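Local atomic coordinates of Pa14_01140 (Pseudomonas aeruginosa, PDB entry 6OX6), a protein that serves as the immunity protein to the type VI secretion effector Tas1, a (p)ppApp-synthesizing toxin, and helps to prevent its early activation. Residues A2-G6 and N56-G62; Y18-T24 and V36-G40. One frame throughout, in Å; residues are numbered along the deposited sequence. Where two conformers were deposited one is given.

Contact 1. Residues A2-G6 and N56-G62; sequences AIEKG and NDALRFG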
ATOM      1  N   ALA B   2       4.853 -11.742  -4.973  1.00 36.48           N
ATOM      2  CA  ALA B   2       4.147 -11.076  -6.086  1.00 32.69           C
ATOM      3  C   ALA B   2       3.552 -12.039  -7.139  1.00 37.93           C
ATOM      4  O   ALA B   2       4.070 -13.141  -7.367  1.00 35.89           O
ATOM      5  CB  ALA B   2       5.085 -10.103  -6.777  1.00 33.49           C
ATOM      6  N   ILE B   3       2.477 -11.582  -7.788  1.00 31.77           N
ATOM      7  CA  ILE B   3       1.834 -12.285  -8.896  1.00 38.60           C
ATOM      8  C   ILE B   3       1.724 -11.265 -10.031  1.00 33.72           C
ATOM      9  O   ILE B   3       0.817 -10.423 -10.031  1.00 30.37           O
ATOM     10  CB  ILE B   3       0.454 -12.845  -8.512  1.00 40.05           C
ATOM     11  CG1 ILE B   3       0.545 -13.652  -7.201  1.00 42.63           C
ATOM     12  CG2 ILE B   3      -0.106 -13.734  -9.617  1.00 38.70           C
ATOM     13  CD1 ILE B   3       0.109 -12.911  -5.945  1.00 39.83           C
ATOM     14  N   GLU B   4       2.649 -11.327 -10.992  1.00 29.46           N
ATOM     15  CA  GLU B   4       2.729 -10.325 -12.050  1.00 31.30           C
ATOM     16  C   GLU B   4       1.557 -10.465 -13.015  1.00 28.06           C
ATOM     17  O   GLU B   4       1.067 -11.567 -13.261  1.00 30.39           O
ATOM     18  CB  GLU B   4       4.046 -10.476 -12.823  1.00 40.21           C
ATOM     19  CG  GLU B   4       5.329 -10.165 -12.017  1.00 50.83           C
ATOM     20  CD  GLU B   4       5.874 -11.354 -11.186  1.00 62.55           C
ATOM     21  OE1 GLU B   4       5.194 -12.412 -11.099  1.00 67.29           O
ATOM     22  OE2 GLU B   4       6.996 -11.234 -10.627  1.00 65.18           O
ATOM     23  N   LYS B   5       1.094  -9.333 -13.566  1.00 22.99           N
ATOM     24  CA  LYS B   5       0.062  -9.388 -14.605  1.00 21.63           C
ATOM     25  C   LYS B   5       0.629  -9.983 -15.895  1.00 32.16           C
ATOM     26  O   LYS B   5       1.828  -9.901 -16.173  1.00 37.22           O
ATOM     27  CB  LYS B   5      -0.528  -7.998 -14.880  1.00 19.37           C
ATOM     28  CG  LYS B   5      -1.394  -7.435 -13.728  1.00 20.42           C
ATOM     29  CD  LYS B   5      -1.932  -6.020 -14.036  1.00 21.48           C
ATOM     30  CE  LYS B   5      -2.740  -5.456 -12.865  1.00 17.56           C
ATOM     31  NZ  LYS B   5      -3.141  -3.995 -13.079  1.00 18.31           N
ATOM     32  N   GLY B   6      -0.245 -10.607 -16.676  1.00 33.03           N
ATOM     33  CA  GLY B   6       0.165 -11.217 -17.932  1.00 33.54           C
ATOM     34  C   GLY B   6       0.014 -12.728 -18.014  1.00 32.69           C
ATOM     35  O   GLY B   6      -1.083 -13.266 -17.811  1.00 29.34           O
ATOM     36  N   ASN B  56      -4.720  -4.745  -6.756  1.00 18.69           N
ATOM     37  CA  ASN B  56      -3.402  -4.485  -7.315  1.00 20.28           C
ATOM     38  C   ASN B  56      -2.322  -4.476  -6.231  1.00 23.05           C
ATOM     39  O   ASN B  56      -1.177  -4.845  -6.500  1.00 19.73           O
ATOM     40  CB  ASN B  56      -3.424  -3.168  -8.097  1.00 19.95           C
ATOM     41  CG  ASN B  56      -4.074  -3.339  -9.474  1.00 23.52           C
ATOM     42  OD1 ASN B  56      -3.394  -3.679 -10.435  1.00 19.90           O
ATOM     43  ND2 ASN B  56      -5.379  -3.135  -9.563  1.00 20.51           N
ATOM     44  N   ASP B  57      -2.663  -4.096  -4.992  1.00 19.30           N
ATOM     45  CA  ASP B  57      -1.693  -4.275  -3.907  1.00 16.05           C
ATOM     46  C   ASP B  57      -1.397  -5.753  -3.689  1.00 20.60           C
ATOM     47  O   ASP B  57      -0.243  -6.141  -3.450  1.00 23.27           O
ATOM     48  CB  ASP B  57      -2.188  -3.631  -2.610  1.00 23.09           C
ATOM     49  CG  ASP B  57      -1.925  -2.126  -2.560  1.00 33.86           C
ATOM     50  OD1 ASP B  57      -1.394  -1.584  -3.539  1.00 35.34           O
ATOM     51  OD2 ASP B  57      -2.234  -1.478  -1.531  1.00 38.58           O
ATOM     52  N   ALA B  58      -2.434  -6.585  -3.753  1.00 14.41           N
ATOM     53  CA  ALA B  58      -2.268  -8.024  -3.573  1.00 16.50           C
ATOM     54  C   ALA B  58      -1.379  -8.606  -4.651  1.00 15.78           C
ATOM     55  O   ALA B  58      -0.547  -9.478  -4.374  1.00 17.51           O
ATOM     56  CB  ALA B  58      -3.634  -8.707  -3.568  1.00 13.03           C
ATOM     57  N   LEU B  59      -1.492  -8.103  -5.882  1.00 17.44           N
ATOM     58  CA  LEU B  59      -0.599  -8.583  -6.935  1.00 15.97           C
ATOM     59  C   LEU B  59       0.832  -8.200  -6.645  1.00 21.48           C
ATOM     60  O   LEU B  59       1.752  -8.991  -6.894  1.00 21.19           O
ATOM     61  CB  LEU B  59      -0.996  -8.030  -8.295  1.00 14.36           C
ATOM     62  CG  LEU B  59      -2.405  -8.377  -8.742  1.00 20.50           C
ATOM     63  CD1 LEU B  59      -2.631  -7.939 -10.198  1.00 24.63           C
ATOM     64  CD2 LEU B  59      -2.626  -9.862  -8.597  1.00 18.81           C
ATOM     65  N   ARG B  60       1.050  -6.990  -6.120  1.00 18.26           N
ATOM     66  CA  ARG B  60       2.426  -6.547  -5.991  1.00 19.26           C
ATOM     67  C   ARG B  60       3.095  -7.205  -4.807  1.00 17.36           C
ATOM     68  O   ARG B  60       4.281  -7.535  -4.875  1.00 15.36           O
ATOM     69  CB  ARG B  60       2.499  -5.019  -5.878  1.00 18.34           C
ATOM     70  CG  ARG B  60       2.116  -4.304  -7.177  1.00 19.22           C
ATOM     71  CD  ARG B  60       2.090  -2.798  -6.970  1.00 17.19           C
ATOM     72  NE  ARG B  60       3.389  -2.259  -6.553  1.00 19.77           N
ATOM     73  CZ  ARG B  60       3.568  -0.989  -6.209  1.00 24.99           C
ATOM     74  NH1 ARG B  60       2.517  -0.145  -6.195  1.00 22.98           N
ATOM     75  NH2 ARG B  60       4.766  -0.566  -5.858  1.00 27.13           N
ATOM     76  N   PHE B  61       2.356  -7.405  -3.721  1.00 14.04           N
ATOM     77  CA  PHE B  61       2.969  -7.740  -2.448  1.00 17.27           C
ATOM     78  C   PHE B  61       2.496  -9.064  -1.869  1.00 15.56           C
ATOM     79  O   PHE B  61       3.033  -9.482  -0.845  1.00 21.43           O
ATOM     80  CB  PHE B  61       2.719  -6.614  -1.434  1.00 22.02           C
ATOM     81  CG  PHE B  61       3.040  -5.227  -1.966  1.00 24.03           C
ATOM     82  CD1 PHE B  61       4.324  -4.922  -2.422  1.00 23.89           C
ATOM     83  CD2 PHE B  61       2.078  -4.226  -1.966  1.00 21.55           C
ATOM     84  CE1 PHE B  61       4.628  -3.645  -2.899  1.00 22.99           C
ATOM     85  CE2 PHE B  61       2.369  -2.929  -2.442  1.00 25.19           C
ATOM     86  CZ  PHE B  61       3.643  -2.648  -2.918  1.00 22.95           C
ATOM     87  N   GLY B  62       1.481  -9.702  -2.462  1.00 23.83           N
ATOM     88  CA  GLY B  62       0.960 -10.956  -1.966  1.00 23.25           C
ATOM     89  C   GLY B  62       1.695 -12.144  -2.566  1.00 25.88           C
ATOM     90  O   GLY B  62       2.713 -12.014  -3.251  1.00 23.82           O
TER
HETATM   91  O   HOH W   1       6.035  -9.148  -3.642  1.00 46.18           O

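Contact 2. Residues Y18-T24 and V36-G40; sequences YDFEDVT and VRFYG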
ATOM      1  N   TYR B  18      -2.763 -12.291   0.493  1.00 21.15           N
ATOM      2  CA  TYR B  18      -2.079 -11.032   0.804  1.00 24.17           C
ATOM      3  C   TYR B  18      -2.197 -10.858   2.311  1.00 24.86           C
ATOM      4  O   TYR B  18      -3.200 -10.316   2.793  1.00 26.35           O
ATOM      5  CB  TYR B  18      -2.719  -9.870   0.035  1.00 19.51           C
ATOM      6  CG  TYR B  18      -2.111  -8.482   0.263  1.00 19.38           C
ATOM      7  CD1 TYR B  18      -0.759  -8.315   0.604  1.00 19.83           C
ATOM      8  CD2 TYR B  18      -2.899  -7.332   0.118  1.00 19.38           C
ATOM      9  CE1 TYR B  18      -0.207  -7.034   0.801  1.00 20.08           C
ATOM     10  CE2 TYR B  18      -2.349  -6.060   0.318  1.00 24.48           C
ATOM     11  CZ  TYR B  18      -1.001  -5.932   0.637  1.00 21.29           C
ATOM     12  OH  TYR B  18      -0.481  -4.678   0.842  1.00 24.17           O
ATOM     13  N   ASP B  19      -1.191 -11.324   3.063  1.00 27.51           N
ATOM     14  CA  ASP B  19      -1.373 -11.359   4.511  0.50 32.53           C
ATOM     15  C   ASP B  19      -1.371  -9.966   5.130  1.00 34.49           C
ATOM     16  O   ASP B  19      -2.056  -9.763   6.143  1.00 34.19           O
ATOM     17  CB  ASP B  19      -0.329 -12.242   5.199  0.50 36.29           C
ATOM     18  CG  ASP B  19      -0.870 -12.863   6.499  0.50 41.61           C
ATOM     19  OD1 ASP B  19      -1.062 -12.114   7.480  0.50 42.52           O
ATOM     20  OD2 ASP B  19      -1.135 -14.084   6.544  0.50 45.03           O
ATOM     21  N   PHE B  20      -0.682  -8.986   4.528  1.00 30.44           N
ATOM     22  CA  PHE B  20      -0.672  -7.648   5.122  1.00 26.64           C
ATOM     23  C   PHE B  20      -2.084  -7.128   5.391  1.00 26.97           C
ATOM     24  O   PHE B  20      -2.330  -6.532   6.439  1.00 28.51           O
ATOM     25  CB  PHE B  20       0.106  -6.666   4.245  1.00 22.64           C
ATOM     26  CG  PHE B  20       0.296  -5.310   4.890  1.00 28.03           C
ATOM     27  CD1 PHE B  20       1.015  -5.178   6.075  1.00 28.56           C
ATOM     28  CD2 PHE B  20      -0.291  -4.174   4.333  1.00 27.91           C
ATOM     29  CE1 PHE B  20       1.179  -3.925   6.676  1.00 35.44           C
ATOM     30  CE2 PHE B  20      -0.132  -2.911   4.925  1.00 31.24           C
ATOM     31  CZ  PHE B  20       0.601  -2.789   6.108  1.00 35.18           C
ATOM     32  N   GLU B  21      -3.037  -7.374   4.483  1.00 23.51           N
ATOM     33  CA  GLU B  21      -4.415  -6.936   4.696  1.00 24.43           C
ATOM     34  C   GLU B  21      -5.377  -8.101   4.894  1.00 26.97           C
ATOM     35  O   GLU B  21      -6.580  -7.948   4.681  1.00 26.36           O
ATOM     36  CB  GLU B  21      -4.907  -6.048   3.544  1.00 27.67           C
ATOM     37  CG  GLU B  21      -4.117  -4.732   3.337  1.00 28.56           C
ATOM     38  CD  GLU B  21      -4.997  -3.508   3.125  1.00 32.88           C
ATOM     39  OE1 GLU B  21      -6.189  -3.505   3.524  1.00 33.82           O
ATOM     40  OE2 GLU B  21      -4.499  -2.547   2.510  1.00 30.42           O
ATOM     41  N   ASP B  22      -4.892  -9.266   5.303  1.00 25.31           N
ATOM     42  CA  ASP B  22      -5.800 -10.380   5.656  1.00 30.66           C
ATOM     43  C   ASP B  22      -6.842 -10.654   4.558  1.00 25.29           C
ATOM     44  O   ASP B  22      -8.034 -10.806   4.823  1.00 24.25           O
ATOM     45  CB  ASP B  22      -6.502 -10.088   6.984  1.00 34.09           C
ATOM     46  CG  ASP B  22      -5.573 -10.220   8.183  1.00 40.27           C
ATOM     47  OD1 ASP B  22      -4.403 -10.598   7.994  1.00 40.22           O
ATOM     48  OD2 ASP B  22      -6.024  -9.951   9.316  1.00 46.35           O
ATOM     49  N   VAL B  23      -6.396 -10.697   3.307  1.00 22.88           N
ATOM     50  CA  VAL B  23      -7.317 -10.824   2.187  1.00 23.25           C
ATOM     51  C   VAL B  23      -6.771 -11.853   1.199  1.00 22.68           C
ATOM     52  O   VAL B  23      -5.550 -12.030   1.068  1.00 19.93           O
ATOM     53  CB  VAL B  23      -7.585  -9.448   1.517  1.00 24.38           C
ATOM     54  CG1 VAL B  23      -6.282  -8.777   0.945  1.00 21.05           C
ATOM     55  CG2 VAL B  23      -8.668  -9.562   0.481  1.00 24.48           C
ATOM     56  N   THR B  24      -7.696 -12.572   0.544  1.00 21.92           N
ATOM     57  CA  THR B  24      -7.400 -13.485  -0.553  1.00 18.16           C
ATOM     58  C   THR B  24      -8.282 -13.175  -1.766  1.00 23.75           C
ATOM     59  O   THR B  24      -9.371 -12.601  -1.657  1.00 24.14           O
ATOM     60  CB  THR B  24      -7.587 -14.963  -0.138  1.00 21.72           C
ATOM     61  OG1 THR B  24      -8.992 -15.272  -0.003  1.00 20.80           O
ATOM     62  CG2 THR B  24      -6.883 -15.221   1.193  1.00 19.19           C
ATOM     63  N   VAL B  36     -13.110 -11.794  -4.152  1.00 23.60           N
ATOM     64  CA  VAL B  36     -12.325 -11.517  -2.958  1.00 25.30           C
ATOM     65  C   VAL B  36     -12.885 -12.342  -1.812  1.00 29.18           C
ATOM     66  O   VAL B  36     -14.103 -12.563  -1.745  1.00 24.65           O
ATOM     67  CB  VAL B  36     -12.334 -10.014  -2.610  1.00 23.05           C
ATOM     68  CG1 VAL B  36     -13.768  -9.536  -2.247  1.00 23.52           C
ATOM     69  CG2 VAL B  36     -11.390  -9.738  -1.476  1.00 20.55           C
ATOM     70  N   ARG B  37     -11.986 -12.830  -0.933  1.00 26.92           N
ATOM     71  CA  ARG B  37     -12.382 -13.542   0.287  1.00 26.13           C
ATOM     72  C   ARG B  37     -11.491 -13.074   1.426  1.00 26.24           C
ATOM     73  O   ARG B  37     -10.285 -13.347   1.420  1.00 27.75           O
ATOM     74  CB  ARG B  37     -12.275 -15.054   0.118  1.00 26.45           C
ATOM     75  CG  ARG B  37     -12.781 -15.818   1.321  1.00 27.61           C
ATOM     76  CD  ARG B  37     -12.937 -17.296   1.045  1.00 30.35           C
ATOM     77  NE  ARG B  37     -13.451 -17.980   2.227  1.00 31.80           N
ATOM     78  CZ  ARG B  37     -13.524 -19.301   2.376  1.00 33.86           C
ATOM     79  NH1 ARG B  37     -13.112 -20.128   1.423  1.00 32.69           N
ATOM     80  NH2 ARG B  37     -14.005 -19.788   3.500  1.00 36.21           N
ATOM     81  N   PHE B  38     -12.068 -12.354   2.386  1.00 22.86           N
ATOM     82  CA  PHE B  38     -11.306 -11.848   3.523  1.00 22.50           C
ATOM     83  C   PHE B  38     -11.128 -12.934   4.558  1.00 26.56           C
ATOM     84  O   PHE B  38     -11.948 -13.851   4.657  1.00 31.37           O
ATOM     85  CB  PHE B  38     -11.996 -10.644   4.155  1.00 24.36           C
ATOM     86  CG  PHE B  38     -11.966  -9.404   3.272  1.00 25.39           C
ATOM     87  CD1 PHE B  38     -13.034  -9.098   2.441  1.00 27.87           C
ATOM     88  CD2 PHE B  38     -10.869  -8.576   3.268  1.00 25.67           C
ATOM     89  CE1 PHE B  38     -13.009  -7.992   1.631  1.00 30.28           C
ATOM     90  CE2 PHE B  38     -10.831  -7.437   2.434  1.00 28.12           C
ATOM     91  CZ  PHE B  38     -11.903  -7.163   1.625  1.00 30.91           C
ATOM     92  N   TYR B  39     -10.039 -12.835   5.329  1.00 28.83           N
ATOM     93  CA  TYR B  39      -9.764 -13.836   6.356  1.00 29.74           C
ATOM     94  C   TYR B  39     -10.971 -13.988   7.255  1.00 31.45           C
ATOM     95  O   TYR B  39     -11.571 -12.996   7.669  1.00 32.95           O
ATOM     96  CB  TYR B  39      -8.561 -13.440   7.206  1.00 28.21           C
ATOM     97  CG  TYR B  39      -7.210 -13.668   6.584  1.00 26.35           C
ATOM     98  CD1 TYR B  39      -7.056 -13.835   5.204  1.00 25.69           C
ATOM     99  CD2 TYR B  39      -6.083 -13.710   7.385  1.00 26.74           C
ATOM    100  CE1 TYR B  39      -5.802 -14.020   4.641  1.00 24.30           C
ATOM    101  CE2 TYR B  39      -4.849 -13.887   6.850  1.00 25.43           C
ATOM    102  CZ  TYR B  39      -4.699 -14.037   5.480  1.00 26.66           C
ATOM    103  OH  TYR B  39      -3.415 -14.243   5.002  1.00 23.07           O
ATOM    104  N   GLY B  40     -11.344 -15.235   7.532  1.00 37.15           N
ATOM    105  CA  GLY B  40     -12.457 -15.521   8.422  1.00 38.21           C
ATOM    106  C   GLY B  40     -13.841 -15.344   7.837  1.00 41.00           C
ATOM    107  O   GLY B  40     -14.827 -15.378   8.595  1.00 42.66           O
TER

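Contact 1. Residues A2-G6 and N56-G62
K5 NZ donates to N56 OD1 over 2.7 Å, approaching in the plane of the amide carbonyl. The lysine chain reaches that far because it is extended beyond CG (chi2 178°, chi3 -178°); it crosses the asparagine at about a right angle. N56 ND2 bonds in turn to the carbonyls of H50 and N52, which fixes the rotation of the amide and directs OD1 to the lysine. K5 NZ also donates to the backbone carbonyls of W409 and L412 of the Tas1 chain. Farther along the helix, I3 N meets L59 O at 2.8 Å with a nearly straight N-H...O angle of 168°, and A2 N meets G62 O at 2.8 Å. A water joins A2 N to R60 O. The N-terminal segment thus takes up carbonyls in and just beyond the last turn of helix 53-61. Packing continues from these bonds: A2 CB rests on R60 O at 3.3 Å, and K5 CE lies 3.6 Å from L59 CD1. I3 CD1 settles 3.8 Å from G62 C, while I3 and L59 both touch F9 of helix 7-11 and I16 of strand 14-18. The CA-CB bond of R60 points away from the N-terminal segment, and R60 NH2 forms a salt bridge with D341 of the Tas1 chain.

Contact 2. Residues Y18-T24 and V36-G40
The Y39 ring lies flat over the backbone of D22, with D22 CA 3.5 Å from the ring centroid and only 3° off its normal, a CH-pi contact over the face. The D22 carboxylate runs nearly parallel to the ring, their planes 11° apart, and D22 OD1 comes to 3.5 Å from Y39 CE2. D19 approaches differently: its carboxylate stands almost perpendicular to the ring, and D19 OD2 sits in the ring plane, 2.8 Å from Y39 OH. This holds for one of two modelled conformers of D19, so the contact is less certain than the hydrogen bond between that hydroxyl and D17 OD1. F74 stacks on the ring. At the same residue, Y39 N donates to D22 O from above the carbonyl plane.

Farther into the hairpin of strands 23-28 and 33-38, V23 and F38 form an antiparallel non-hydrogen-bonded pair whose side chains lie side by side. V23 CG2, anti to the backbone N, reaches F38 CE2 obliquely at 3.6 Å and presses on V36 CG2 at 3.4 Å, a tight carbon pair. On the other face of the sheet, T24 and R37 form a hydrogen-bonded pair. R37 N donates to T24 O over 2.7 Å, and R37 O receives both T24 N and T24 OG1. The hydroxyl donates over 2.7 Å from T24 OG1 to a lone pair of R37 O, in the plane of that carbonyl; chi1 of 72° sets OG1 between the backbone N and carbonyl carbon. D22 and V23 both face Y18, a G1 beta bulge where the chain turns from strand 14-18 into strand 23-28.

Two donors from one residue grip R37 O, which satisfies the T24 hydroxyl within the sheet, and the D17 carboxylate beside Y39 OH would probably favour a neutral tyrosine, with D19 adding to this in the conformer given.

Contacts 1 and 2 have centres about 14 Å apart. Along the chain, both segments of contact 2 fall between those of contact 1: the N-terminal segment comes first, then the hairpin of strands 23-28 and 33-38, and finally helix 53-61. The contacts meet through Y18, whose ring packs on the helix, with Y18 CE1 3.7 Å from F61 CB and Y18 CD2 3.8 Å from A58 CA. Y18 ends strand 14-18, which lies between strands 23-28 and 63-65 in the four-stranded antiparallel sheet. Residues of both contacts also engage Tas1, including K5 and R60 from contact 1 and E21 and F38 from contact 2, so the N-terminal segment, the helix, the turn before strand 23-28 and the hairpin all contribute to the toxin-binding surface.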